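Local coordinates for protein beta-methylmalyl-CoA dehydratase (Chloroflexus aurantiacus, PDB 4E3E) that catalyses the reversible dehydration of beta-methylmalyl-CoA to mesaconyl-CoA, a step of the glyoxylate assimilation cycle, at residues Q18-A23 with V77-L82; A86-A91 with W145-K150; G113-K118 with P158-P163; S276-N281 with V339-Y344. One frame throughout, in Å; residues are numbered along the deposited sequence.

Contact 1: Q18-A23 with V77-L82; sequences QTIVHA and VPDISL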
loop_
_atom_site.group_PDB
_atom_site.type_symbol
_atom_site.label_atom_id
_atom_site.label_comp_id
_atom_site.label_asym_id
_atom_site.label_seq_id
_atom_site.Cartn_x
_atom_site.Cartn_y
_atom_site.Cartn_z
ATOM N N GLN A 18 -30.093 3.768 22.580
ATOM C CA GLN A 18 -29.155 4.891 22.362
ATOM C C GLN A 18 -28.585 4.884 20.940
ATOM O O GLN A 18 -28.279 3.820 20.384
ATOM C CB GLN A 18 -28.022 4.924 23.403
ATOM C CG GLN A 18 -26.840 4.017 23.093
ATOM C CD GLN A 18 -25.696 4.162 24.081
ATOM O OE1 GLN A 18 -25.369 3.220 24.803
ATOM N NE2 GLN A 18 -25.075 5.340 24.110
ATOM N N THR A 19 -28.468 6.074 20.357
ATOM C CA THR A 19 -27.830 6.247 19.061
ATOM C C THR A 19 -26.441 6.842 19.263
ATOM O O THR A 19 -26.293 7.868 19.930
ATOM C CB THR A 19 -28.663 7.158 18.144
ATOM O OG1 THR A 19 -29.938 6.551 17.935
ATOM C CG2 THR A 19 -27.983 7.335 16.784
ATOM N N ILE A 20 -25.431 6.178 18.704
ATOM C CA ILE A 20 -24.070 6.666 18.743
ATOM C C ILE A 20 -23.659 7.168 17.360
ATOM O O ILE A 20 -23.730 6.423 16.366
ATOM C CB ILE A 20 -23.089 5.569 19.194
ATOM C CG1 ILE A 20 -23.498 5.012 20.573
ATOM C CG2 ILE A 20 -21.661 6.109 19.209
ATOM C CD1 ILE A 20 -22.757 3.759 20.977
ATOM N N VAL A 21 -23.241 8.432 17.300
ATOM C CA VAL A 21 -22.716 9.021 16.065
ATOM C C VAL A 21 -21.196 8.868 16.077
ATOM O O VAL A 21 -20.529 9.461 16.908
ATOM C CB VAL A 21 -23.115 10.513 15.916
ATOM C CG1 VAL A 21 -22.505 11.113 14.647
ATOM C CG2 VAL A 21 -24.632 10.654 15.906
ATOM N N HIS A 22 -20.671 8.050 15.192
ATOM C CA HIS A 22 -19.270 7.752 15.146
ATOM C C HIS A 22 -18.398 8.813 14.547
ATOM O O HIS A 22 -18.797 9.540 13.669
ATOM C CB HIS A 22 -19.036 6.406 14.472
ATOM C CG HIS A 22 -19.818 5.276 15.077
ATOM N ND1 HIS A 22 -19.588 4.830 16.287
ATOM C CD2 HIS A 22 -20.852 4.533 14.591
ATOM C CE1 HIS A 22 -20.410 3.847 16.566
ATOM N NE2 HIS A 22 -21.188 3.663 15.534
ATOM N N ALA A 23 -17.166 8.855 14.983
ATOM C CA ALA A 23 -16.192 9.781 14.474
ATOM C C ALA A 23 -15.633 9.415 13.108
ATOM O O ALA A 23 -15.818 8.338 12.636
ATOM C CB ALA A 23 -15.073 9.933 15.468
ATOM N N VAL A 77 -15.990 0.626 15.473
ATOM C CA VAL A 77 -15.109 -0.095 16.420
ATOM C C VAL A 77 -14.755 0.683 17.717
ATOM O O VAL A 77 -14.883 0.121 18.825
ATOM C CB VAL A 77 -13.864 -0.671 15.716
ATOM C CG1 VAL A 77 -12.854 -1.228 16.729
ATOM C CG2 VAL A 77 -14.287 -1.764 14.734
ATOM N N PRO A 78 -14.327 1.965 17.601
ATOM C CA PRO A 78 -13.986 2.711 18.830
ATOM C C PRO A 78 -15.108 2.709 19.886
ATOM O O PRO A 78 -14.822 2.568 21.075
ATOM C CB PRO A 78 -13.734 4.140 18.312
ATOM C CG PRO A 78 -13.314 3.948 16.889
ATOM C CD PRO A 78 -14.204 2.828 16.403
ATOM N N ASP A 79 -16.362 2.818 19.444
ATOM C CA ASP A 79 -17.512 2.954 20.351
ATOM C C ASP A 79 -18.238 1.655 20.690
ATOM O O ASP A 79 -18.913 1.574 21.718
ATOM C CB ASP A 79 -18.518 3.939 19.763
ATOM C CG ASP A 79 -17.892 5.278 19.447
ATOM O OD1 ASP A 79 -17.247 5.853 20.341
ATOM O OD2 ASP A 79 -18.025 5.755 18.310
ATOM N N ILE A 80 -18.121 0.649 19.828
ATOM C CA ILE A 80 -18.889 -0.584 19.998
ATOM C C ILE A 80 -18.028 -1.755 20.456
ATOM O O ILE A 80 -18.399 -2.453 21.396
ATOM C CB ILE A 80 -19.657 -0.957 18.702
ATOM C CG1 ILE A 80 -20.553 0.200 18.249
ATOM C CG2 ILE A 80 -20.445 -2.264 18.864
ATOM C CD1 ILE A 80 -21.550 0.690 19.281
ATOM N N SER A 81 -16.887 -1.973 19.806
ATOM C CA SER A 81 -16.153 -3.225 20.008
ATOM C C SER A 81 -14.730 -3.053 20.519
ATOM O O SER A 81 -13.993 -4.036 20.616
ATOM C CB SER A 81 -16.189 -4.111 18.748
ATOM O OG SER A 81 -15.772 -3.397 17.591
ATOM N N LEU A 82 -14.349 -1.825 20.862
ATOM C CA LEU A 82 -13.039 -1.598 21.470
ATOM C C LEU A 82 -12.797 -2.555 22.656
ATOM O O LEU A 82 -11.714 -3.118 22.791
ATOM C CB LEU A 82 -12.857 -0.134 21.891
ATOM C CG LEU A 82 -11.428 0.257 22.301
ATOM C CD1 LEU A 82 -10.434 0.046 21.162
ATOM C CD2 LEU A 82 -11.367 1.696 22.801
HETATM O O HOH W 1 -18.854 8.595 19.561
HETATM O O HOH W 2 -16.086 7.062 17.055
#

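Contact 2: A86-A91 with W145-K150; sequences ANLGYA and WVMVRK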
loop_
_atom_site.group_PDB
_atom_site.type_symbol
_atom_site.label_atom_id
_atom_site.label_comp_id
_atom_site.label_asym_id
_atom_site.label_seq_id
_atom_site.Cartn_x
_atom_site.Cartn_y
_atom_site.Cartn_z
ATOM N N ALA A 86 -15.468 -10.821 21.334
ATOM C CA ALA A 86 -15.704 -11.386 20.008
ATOM C C ALA A 86 -16.915 -10.750 19.355
ATOM O O ALA A 86 -17.826 -10.278 20.038
ATOM C CB ALA A 86 -15.898 -12.898 20.090
ATOM N N ASN A 87 -16.912 -10.728 18.027
ATOM C CA ASN A 87 -18.128 -10.463 17.286
ATOM C C ASN A 87 -18.873 -11.780 17.185
ATOM O O ASN A 87 -18.277 -12.819 16.893
ATOM C CB ASN A 87 -17.831 -9.942 15.898
ATOM C CG ASN A 87 -19.055 -9.307 15.252
ATOM O OD1 ASN A 87 -19.405 -8.163 15.558
ATOM N ND2 ASN A 87 -19.724 -10.051 14.369
ATOM N N LEU A 88 -20.171 -11.749 17.439
ATOM C CA LEU A 88 -20.925 -12.996 17.513
ATOM C C LEU A 88 -21.732 -13.327 16.254
ATOM O O LEU A 88 -21.987 -14.494 15.982
ATOM C CB LEU A 88 -21.784 -13.044 18.785
ATOM C CG LEU A 88 -20.996 -13.055 20.102
ATOM C CD1 LEU A 88 -21.961 -12.943 21.274
ATOM C CD2 LEU A 88 -20.128 -14.308 20.229
ATOM N N GLY A 89 -22.109 -12.313 15.480
ATOM C CA GLY A 89 -22.848 -12.539 14.236
ATOM C C GLY A 89 -23.204 -11.246 13.536
ATOM O O GLY A 89 -22.963 -10.154 14.072
ATOM N N TYR A 90 -23.761 -11.382 12.332
ATOM C CA TYR A 90 -24.272 -10.267 11.529
ATOM C C TYR A 90 -25.641 -10.717 11.040
ATOM O O TYR A 90 -25.905 -11.927 10.956
ATOM C CB TYR A 90 -23.389 -10.013 10.289
ATOM C CG TYR A 90 -21.906 -9.868 10.547
ATOM C CD1 TYR A 90 -21.083 -10.987 10.607
ATOM C CD2 TYR A 90 -21.326 -8.611 10.701
ATOM C CE1 TYR A 90 -19.722 -10.870 10.834
ATOM C CE2 TYR A 90 -19.954 -8.475 10.925
ATOM C CZ TYR A 90 -19.161 -9.607 10.987
ATOM O OH TYR A 90 -17.807 -9.491 11.213
ATOM N N ALA A 91 -26.512 -9.758 10.725
ATOM C CA ALA A 91 -27.795 -10.066 10.098
ATOM C C ALA A 91 -28.290 -8.842 9.370
ATOM O O ALA A 91 -27.900 -7.715 9.703
ATOM C CB ALA A 91 -28.825 -10.510 11.137
ATOM N N TRP A 145 -23.812 -8.313 16.558
ATOM C CA TRP A 145 -23.787 -8.419 18.005
ATOM C C TRP A 145 -22.450 -8.886 18.465
ATOM O O TRP A 145 -21.791 -9.671 17.784
ATOM C CB TRP A 145 -24.966 -9.227 18.571
ATOM C CG TRP A 145 -25.147 -10.633 18.043
ATOM C CD1 TRP A 145 -24.882 -11.822 18.710
ATOM C CD2 TRP A 145 -25.689 -11.044 16.734
ATOM N NE1 TRP A 145 -25.193 -12.910 17.930
ATOM C CE2 TRP A 145 -25.683 -12.519 16.734
ATOM C CE3 TRP A 145 -26.157 -10.369 15.604
ATOM C CZ2 TRP A 145 -26.115 -13.258 15.640
ATOM C CZ3 TRP A 145 -26.593 -11.126 14.506
ATOM C CH2 TRP A 145 -26.571 -12.536 14.525
ATOM N N VAL A 146 -22.025 -8.345 19.602
ATOM C CA VAL A 146 -20.666 -8.502 20.119
ATOM C C VAL A 146 -20.709 -8.844 21.603
ATOM O O VAL A 146 -21.589 -8.381 22.333
ATOM C CB VAL A 146 -19.807 -7.219 19.931
ATOM C CG1 VAL A 146 -19.443 -7.021 18.476
ATOM C CG2 VAL A 146 -20.547 -5.980 20.396
HETATM N N MSE A 147 -19.754 -9.647 22.043
HETATM C CA MSE A 147 -19.617 -9.951 23.456
HETATM C C MSE A 147 -18.649 -8.942 23.997
HETATM O O MSE A 147 -17.495 -8.893 23.563
HETATM C CB MSE A 147 -19.060 -11.351 23.600
HETATM C CG MSE A 147 -19.031 -11.651 25.092
HETATM SE SE MSE A 147 -18.387 -13.484 25.281
HETATM C CE MSE A 147 -20.101 -14.436 25.021
ATOM N N VAL A 148 -19.114 -8.116 24.932
ATOM C CA VAL A 148 -18.308 -7.014 25.473
ATOM C C VAL A 148 -18.013 -7.200 26.959
ATOM O O VAL A 148 -18.887 -7.619 27.733
ATOM C CB VAL A 148 -18.994 -5.644 25.252
ATOM C CG1 VAL A 148 -18.088 -4.492 25.686
ATOM C CG2 VAL A 148 -19.385 -5.484 23.794
ATOM N N ARG A 149 -16.781 -6.877 27.347
ATOM C CA ARG A 149 -16.377 -6.893 28.744
ATOM C C ARG A 149 -17.183 -5.913 29.584
ATOM O O ARG A 149 -17.511 -4.805 29.142
ATOM C CB ARG A 149 -14.908 -6.504 28.884
ATOM C CG ARG A 149 -13.912 -7.515 28.370
ATOM C CD ARG A 149 -12.502 -7.030 28.660
ATOM N NE ARG A 149 -11.515 -7.829 27.944
ATOM C CZ ARG A 149 -11.021 -7.527 26.746
ATOM N NH1 ARG A 149 -11.396 -6.425 26.102
ATOM N NH2 ARG A 149 -10.135 -8.331 26.187
ATOM N N LYS A 150 -17.492 -6.334 30.803
ATOM C CA LYS A 150 -17.941 -5.409 31.821
ATOM C C LYS A 150 -16.692 -4.840 32.472
ATOM O O LYS A 150 -15.732 -5.571 32.722
ATOM C CB LYS A 150 -18.800 -6.121 32.860
ATOM C CG LYS A 150 -20.223 -6.386 32.407
ATOM C CD LYS A 150 -21.033 -7.127 33.462
ATOM C CE LYS A 150 -21.396 -6.236 34.644
ATOM N NZ LYS A 150 -22.293 -6.935 35.608
#

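Contact 3: G113-K118 with P158-P163; sequences GLRQNK and PETVVP. With SO4 (sulfate ion), chain C.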
loop_
_atom_site.group_PDB
_atom_site.type_symbol
_atom_site.label_atom_id
_atom_site.label_comp_id
_atom_site.label_asym_id
_atom_site.label_seq_id
_atom_site.Cartn_x
_atom_site.Cartn_y
_atom_site.Cartn_z
ATOM N N GLY A 113 -30.377 -4.180 21.386
ATOM C CA GLY A 113 -30.418 -5.355 22.240
ATOM C C GLY A 113 -29.298 -5.400 23.254
ATOM O O GLY A 113 -28.185 -4.951 22.975
ATOM N N LEU A 114 -29.612 -5.937 24.433
ATOM C CA LEU A 114 -28.644 -6.169 25.498
ATOM C C LEU A 114 -28.973 -7.460 26.235
ATOM O O LEU A 114 -30.143 -7.737 26.518
ATOM C CB LEU A 114 -28.651 -5.013 26.510
ATOM C CG LEU A 114 -28.165 -3.614 26.114
ATOM C CD1 LEU A 114 -28.438 -2.605 27.230
ATOM C CD2 LEU A 114 -26.686 -3.652 25.753
ATOM N N ARG A 115 -27.946 -8.248 26.543
ATOM C CA ARG A 115 -28.099 -9.412 27.414
ATOM C C ARG A 115 -26.800 -9.720 28.154
ATOM O O ARG A 115 -25.822 -10.176 27.551
ATOM C CB ARG A 115 -28.581 -10.666 26.656
ATOM C CG ARG A 115 -28.826 -11.858 27.591
ATOM C CD ARG A 115 -29.141 -13.160 26.862
ATOM N NE ARG A 115 -27.992 -13.708 26.135
ATOM C CZ ARG A 115 -27.146 -14.622 26.614
ATOM N NH1 ARG A 115 -27.294 -15.110 27.843
ATOM N NH2 ARG A 115 -26.141 -15.053 25.856
ATOM N N GLN A 116 -26.806 -9.475 29.463
ATOM C CA GLN A 116 -25.665 -9.814 30.299
ATOM C C GLN A 116 -25.478 -11.321 30.269
ATOM O O GLN A 116 -26.450 -12.060 30.344
ATOM C CB GLN A 116 -25.867 -9.331 31.738
ATOM C CG GLN A 116 -24.735 -9.749 32.663
ATOM C CD GLN A 116 -24.739 -8.995 33.971
ATOM O OE1 GLN A 116 -24.502 -7.784 34.005
ATOM N NE2 GLN A 116 -25.002 -9.706 35.059
ATOM N N ASN A 117 -24.233 -11.769 30.136
ATOM C CA ASN A 117 -23.939 -13.196 30.163
ATOM C C ASN A 117 -24.127 -13.805 31.545
ATOM O O ASN A 117 -24.101 -13.094 32.561
ATOM C CB ASN A 117 -22.550 -13.491 29.578
ATOM C CG ASN A 117 -22.546 -13.448 28.070
ATOM O OD1 ASN A 117 -23.312 -14.170 27.415
ATOM N ND2 ASN A 117 -21.689 -12.595 27.491
ATOM N N LYS A 118 -24.334 -15.120 31.574
ATOM C CA LYS A 118 -24.638 -15.829 32.816
ATOM C C LYS A 118 -23.535 -15.744 33.872
ATOM O O LYS A 118 -23.833 -15.680 35.065
ATOM C CB LYS A 118 -25.034 -17.278 32.534
ATOM C CG LYS A 118 -26.503 -17.408 32.171
ATOM C CD LYS A 118 -26.747 -18.568 31.227
ATOM C CE LYS A 118 -28.033 -18.361 30.452
ATOM N NZ LYS A 118 -28.110 -19.369 29.371
ATOM N N PRO A 158 -28.486 -4.962 32.780
ATOM C CA PRO A 158 -29.635 -4.311 32.155
ATOM C C PRO A 158 -30.750 -5.335 31.978
ATOM O O PRO A 158 -30.498 -6.544 32.058
ATOM C CB PRO A 158 -29.098 -3.886 30.785
ATOM C CG PRO A 158 -28.041 -4.894 30.479
ATOM C CD PRO A 158 -27.420 -5.260 31.805
ATOM N N GLU A 159 -31.972 -4.865 31.754
ATOM C CA GLU A 159 -33.047 -5.767 31.388
ATOM C C GLU A 159 -32.678 -6.408 30.055
ATOM O O GLU A 159 -32.217 -5.720 29.145
ATOM C CB GLU A 159 -34.360 -5.012 31.260
ATOM C CG GLU A 159 -35.563 -5.934 31.157
ATOM C CD GLU A 159 -36.834 -5.192 30.819
ATOM O OE1 GLU A 159 -37.050 -4.093 31.376
ATOM O OE2 GLU A 159 -37.619 -5.716 29.998
ATOM N N THR A 160 -32.858 -7.721 29.951
ATOM C CA THR A 160 -32.564 -8.427 28.711
ATOM C C THR A 160 -33.553 -8.041 27.615
ATOM O O THR A 160 -34.760 -8.187 27.789
ATOM C CB THR A 160 -32.588 -9.951 28.919
ATOM O OG1 THR A 160 -31.532 -10.320 29.810
ATOM C CG2 THR A 160 -32.415 -10.692 27.589
ATOM N N VAL A 161 -33.033 -7.524 26.503
ATOM C CA VAL A 161 -33.826 -7.307 25.298
ATOM C C VAL A 161 -33.035 -7.846 24.116
ATOM O O VAL A 161 -31.944 -7.363 23.818
ATOM C CB VAL A 161 -34.165 -5.816 25.061
ATOM C CG1 VAL A 161 -34.866 -5.628 23.714
ATOM C CG2 VAL A 161 -35.024 -5.272 26.195
ATOM N N VAL A 162 -33.581 -8.865 23.466
ATOM C CA VAL A 162 -32.935 -9.492 22.315
ATOM C C VAL A 162 -33.829 -9.292 21.093
ATOM O O VAL A 162 -34.986 -9.712 21.107
ATOM C CB VAL A 162 -32.682 -10.998 22.559
ATOM C CG1 VAL A 162 -32.024 -11.645 21.343
ATOM C CG2 VAL A 162 -31.834 -11.196 23.809
ATOM N N PRO A 163 -33.309 -8.634 20.040
ATOM C CA PRO A 163 -34.183 -8.356 18.907
ATOM C C PRO A 163 -34.419 -9.609 18.061
ATOM O O PRO A 163 -33.624 -10.555 18.125
ATOM C CB PRO A 163 -33.396 -7.314 18.114
ATOM C CG PRO A 163 -31.962 -7.639 18.397
ATOM C CD PRO A 163 -31.922 -8.193 19.797
HETATM S S SO4 C . -24.628 -17.836 28.017
HETATM O O1 SO4 C . -23.543 -18.401 28.852
HETATM O O2 SO4 C . -25.801 -18.734 28.020
HETATM O O3 SO4 C . -25.018 -16.524 28.588
HETATM O O4 SO4 C . -24.149 -17.686 26.619
#

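Contact 4: S276-N281 with V339-Y344; sequences SGRHTN and VLDFDY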
loop_
_atom_site.group_PDB
_atom_site.type_symbol
_atom_site.label_atom_id
_atom_site.label_comp_id
_atom_site.label_asym_id
_atom_site.label_seq_id
_atom_site.Cartn_x
_atom_site.Cartn_y
_atom_site.Cartn_z
ATOM N N SER A 276 -25.480 -13.736 7.135
ATOM C CA SER A 276 -24.881 -14.081 8.420
ATOM C C SER A 276 -23.401 -14.297 8.213
ATOM O O SER A 276 -22.938 -14.431 7.073
ATOM C CB SER A 276 -25.550 -15.307 9.053
ATOM O OG SER A 276 -25.203 -16.474 8.347
ATOM N N GLY A 277 -22.660 -14.313 9.315
ATOM C CA GLY A 277 -21.217 -14.408 9.270
ATOM C C GLY A 277 -20.769 -14.812 10.646
ATOM O O GLY A 277 -21.133 -14.177 11.640
ATOM N N ARG A 278 -20.001 -15.886 10.704
ATOM C CA ARG A 278 -19.415 -16.347 11.948
ATOM C C ARG A 278 -17.917 -16.508 11.756
ATOM O O ARG A 278 -17.480 -17.194 10.823
ATOM C CB ARG A 278 -20.013 -17.682 12.364
ATOM C CG ARG A 278 -21.142 -17.569 13.375
ATOM C CD ARG A 278 -21.834 -18.904 13.626
ATOM N NE ARG A 278 -22.547 -19.287 12.403
ATOM C CZ ARG A 278 -23.643 -20.040 12.337
ATOM N NH1 ARG A 278 -24.207 -20.533 13.436
ATOM N NH2 ARG A 278 -24.175 -20.304 11.148
ATOM N N HIS A 279 -17.144 -15.858 12.625
ATOM C CA HIS A 279 -15.697 -16.066 12.693
ATOM C C HIS A 279 -15.475 -17.171 13.666
ATOM O O HIS A 279 -15.347 -16.930 14.851
ATOM C CB HIS A 279 -14.985 -14.780 13.107
ATOM C CG HIS A 279 -15.377 -13.599 12.259
ATOM N ND1 HIS A 279 -14.922 -13.432 10.999
ATOM C CD2 HIS A 279 -16.267 -12.557 12.496
ATOM C CE1 HIS A 279 -15.474 -12.326 10.465
ATOM N NE2 HIS A 279 -16.291 -11.785 11.380
ATOM N N THR A 280 -15.447 -18.396 13.150
ATOM C CA THR A 280 -15.585 -19.606 13.959
ATOM C C THR A 280 -14.343 -19.952 14.765
ATOM O O THR A 280 -14.442 -20.546 15.831
ATOM C CB THR A 280 -15.968 -20.805 13.067
ATOM O OG1 THR A 280 -15.054 -20.879 11.973
ATOM C CG2 THR A 280 -17.373 -20.610 12.481
ATOM N N ASN A 281 -13.175 -19.617 14.233
ATOM C CA ASN A 281 -11.899 -19.756 14.929
ATOM C C ASN A 281 -11.036 -18.561 14.542
ATOM O O ASN A 281 -11.249 -17.974 13.471
ATOM C CB ASN A 281 -11.201 -21.083 14.564
ATOM C CG ASN A 281 -11.884 -22.288 15.182
ATOM O OD1 ASN A 281 -11.881 -22.460 16.400
ATOM N ND2 ASN A 281 -12.474 -23.132 14.344
ATOM N N VAL A 339 -12.470 -21.183 9.797
ATOM C CA VAL A 339 -12.280 -19.866 10.424
ATOM C C VAL A 339 -13.401 -18.892 10.088
ATOM O O VAL A 339 -13.593 -17.890 10.793
ATOM C CB VAL A 339 -10.896 -19.230 10.097
ATOM C CG1 VAL A 339 -9.754 -20.066 10.706
ATOM C CG2 VAL A 339 -10.724 -19.003 8.589
ATOM N N LEU A 340 -14.144 -19.198 9.027
ATOM C CA LEU A 340 -15.203 -18.306 8.555
ATOM C C LEU A 340 -16.349 -19.118 7.988
ATOM O O LEU A 340 -16.123 -20.025 7.190
ATOM C CB LEU A 340 -14.677 -17.392 7.459
ATOM C CG LEU A 340 -15.727 -16.408 6.918
ATOM C CD1 LEU A 340 -16.070 -15.385 8.001
ATOM C CD2 LEU A 340 -15.257 -15.739 5.621
ATOM N N ASP A 341 -17.568 -18.794 8.408
ATOM C CA ASP A 341 -18.779 -19.309 7.781
ATOM C C ASP A 341 -19.590 -18.087 7.367
ATOM O O ASP A 341 -20.203 -17.439 8.210
ATOM C CB ASP A 341 -19.557 -20.188 8.774
ATOM C CG ASP A 341 -20.833 -20.771 8.179
ATOM O OD1 ASP A 341 -21.165 -20.461 7.004
ATOM O OD2 ASP A 341 -21.517 -21.529 8.898
ATOM N N PHE A 342 -19.584 -17.774 6.074
ATOM C CA PHE A 342 -20.086 -16.490 5.567
ATOM C C PHE A 342 -21.232 -16.754 4.598
ATOM O O PHE A 342 -21.056 -17.466 3.616
ATOM C CB PHE A 342 -18.929 -15.736 4.871
ATOM C CG PHE A 342 -19.272 -14.335 4.404
ATOM C CD1 PHE A 342 -19.737 -13.367 5.293
ATOM C CD2 PHE A 342 -19.072 -13.965 3.063
ATOM C CE1 PHE A 342 -20.039 -12.073 4.848
ATOM C CE2 PHE A 342 -19.369 -12.669 2.613
ATOM C CZ PHE A 342 -19.855 -11.731 3.512
ATOM N N ASP A 343 -22.402 -16.183 4.877
ATOM C CA ASP A 343 -23.625 -16.476 4.139
ATOM C C ASP A 343 -24.097 -15.140 3.583
ATOM O O ASP A 343 -24.402 -14.217 4.336
ATOM C CB ASP A 343 -24.644 -17.108 5.129
ATOM C CG ASP A 343 -26.092 -17.186 4.599
ATOM O OD1 ASP A 343 -26.455 -16.732 3.476
ATOM O OD2 ASP A 343 -26.913 -17.728 5.360
ATOM N N TYR A 344 -24.146 -15.028 2.260
ATOM C CA TYR A 344 -24.380 -13.752 1.623
ATOM C C TYR A 344 -25.075 -13.977 0.301
ATOM O O TYR A 344 -25.270 -15.120 -0.134
ATOM C CB TYR A 344 -23.052 -12.981 1.431
ATOM C CG TYR A 344 -22.012 -13.719 0.603
ATOM C CD1 TYR A 344 -21.414 -14.892 1.085
ATOM C CD2 TYR A 344 -21.640 -13.262 -0.674
ATOM C CE1 TYR A 344 -20.470 -15.582 0.337
ATOM C CE2 TYR A 344 -20.691 -13.952 -1.433
ATOM C CZ TYR A 344 -20.104 -15.116 -0.913
ATOM O OH TYR A 344 -19.159 -15.816 -1.648
HETATM O O HOH W 3 -13.011 -15.322 10.173
#

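Contact 1: Q18-A23 with V77-L82
H22 and D79 meet through one short, nearly straight hydrogen bond. H22 ND1 donates to D79 OD2 over 2.7 Å, with 164° at the hydrogen. H22 CG lies anti to the carbonyl carbon (chi1 -54°), which turns ND1 to the helix end. The carboxylate oxygen lies in the ring plane and receives the N-H on its anti lone pair. Ring and carboxylate are almost coplanar, 16° apart. NE2 is bonded to S109, so the imidazole is gripped at both nitrogens, its rotation fixed. Beside the bond, toward I80, the packing is apolar and close. I20 CD1 meets I80 CD1 at 3.7 Å, and I80 CG1 comes within 4.0 Å of H22 CE1. The other side of D79 is wet. One water bridges OD2 to A23 N, donating to OD2 over 2.7 Å. A second water joins V21 O to it, weakly at the D79 end. A leucine in place of H22 would probably leave D79 OD2 without its N-H partner and the S109 hydroxyl without its bond to the ring. Segment 18-23 pairs with strand 104-116 at one edge of the sheet. Helix 65-80 ends over that sheet, with I80 also against V146 of strand 138-149.

Contact 2: A86-A91 with W145-K150
W145 CG sits between the backbone N and the carbonyl carbon (chi1 56°), which lays the indole back over the neighbouring strand. L88 CG is anti to its own carbonyl carbon (chi1 -64°), and its CD1 reaches M147 CB at 4.0 Å. The six-membered ring of W145 covers G89: the CA stands 3.6 Å from the ring centroid, almost on the ring normal, a CH-pi contact. A side chain at G89 would run into this ring. L88 CB closes on W145 CD1 at 3.3 Å, and A91 CB touches CZ3 at 4.1 Å. Three backbone bonds hold the strands: M147 N to A86 O, L88 N to W145 O at 2.7 Å, and W145 N to G89 O at 3.2 Å. N87 lies on the other face, where its OD1 comes 3.1 Å from V146 CG1. That oxygen takes a hydrogen bond from R144, while ND2 bonds only weakly to G89 O. L88 and G89 together stand opposite W145, the mark of a classic beta bulge between antiparallel strands. A86, N87 and L88 belong to a substrate-binding stretch assigned by similarity, so the bulge probably shapes part of the acyl-CoA site of this hotdog-fold hydratase.

Contact 3: G113-K118 with P158-P163
L114 and V161 form the backbone part of the contact. L114 N donates to V161 O over 2.8 Å, and V161 N returns a bond to L114 O over 2.9 Å. Both donors lie in the plane of the carbonyl they meet. T160 CA adds a CA-H...O contact to L114 O. The apolar part lies to one side, where L114 CD1 rests on P158 CB at 3.8 Å and the two side chains cross at about a right angle. G113 has its CA 4.0 Å from P163 CD, and a side chain here would clash. R115 and T160 run side by side, with R115 CG 3.8 Å from T160 CG2. The ionic part lies further on. R115 bends at CG-CD (chi3 69°), and its guanidinium edge faces a sulfate: NH1 donates to O3 over 2.8 Å, and NH2 adds weak bonds. K118 NZ holds O2 of the same ion over 2.7 Å. A serine in place of R115 would probably leave the sulfate held mainly by K118 and strip T160 of its aliphatic neighbour. The sulfate probably comes from the crystallisation liquor. The pairing is a single antiparallel bridge, joining the loop after strand 138-149 to the end of strand 104-116.

Contact 4: S276-N281 with V339-Y344
The F342 ring has G277 CA at its edge, near the ring plane, 4.4 Å from CD1. The H279 ring holds a water at its edge, in plane, 2.8 Å from ND1. That water donates to V339 O, bridging the segments. L340 CD1 approaches H279 ND1 obliquely at 3.8 Å, and H279 NE2 is bonded to Y90. The R278 guanidinium and the D341 carboxylate point the same way, with planes 16° apart. OD2 lies well out of the guanidinium plane, 3.7 Å from NH2, so this long salt bridge rests on charge alone. D341 is held more firmly by R313, Y327 and Y334. S276 OG sits between its backbone N and carbonyl carbon (chi1 71°), which brings it to 3.3 Å from D343 CB; the D343 carboxylate pairs with R311. The backbones pair through two reciprocal sets of hydrogen bonds, S276 with D343 and R278 with D341. Past the strand end, T280 N bonds weakly to V339 O. Strand 338-349 lies between strands 270-278 and 307-318, with a classic bulge where V339 and L340 face A316. Helix 250-265 covers the face bearing F342, with I254 against F342, L340 and H279.

In the fold
From the N terminus, contact 1 closes a mainly helical loop and brings the end of helix 65-80 to edge strand 19-27. The chain then enters strand 84-95, where contact 2 opens. I80 of contact 1 packs on V146 and V148 of contact 2. Contact 3 opens on strand 104-116 before contact 2 closes on strand 138-149, so these two cross; none nests in another. Contact 3 closes in the loop that follows. A probable hydrogen bond from K150 to Q116 ties contact 2 to contact 3. Contact 4 closes the long excursion through strands 288-300 and 307-318, pairing strand 270-278 with strand 338-349. Y90 with H279 joins contacts 2 and 4 across neighbouring strands of one antiparallel sheet.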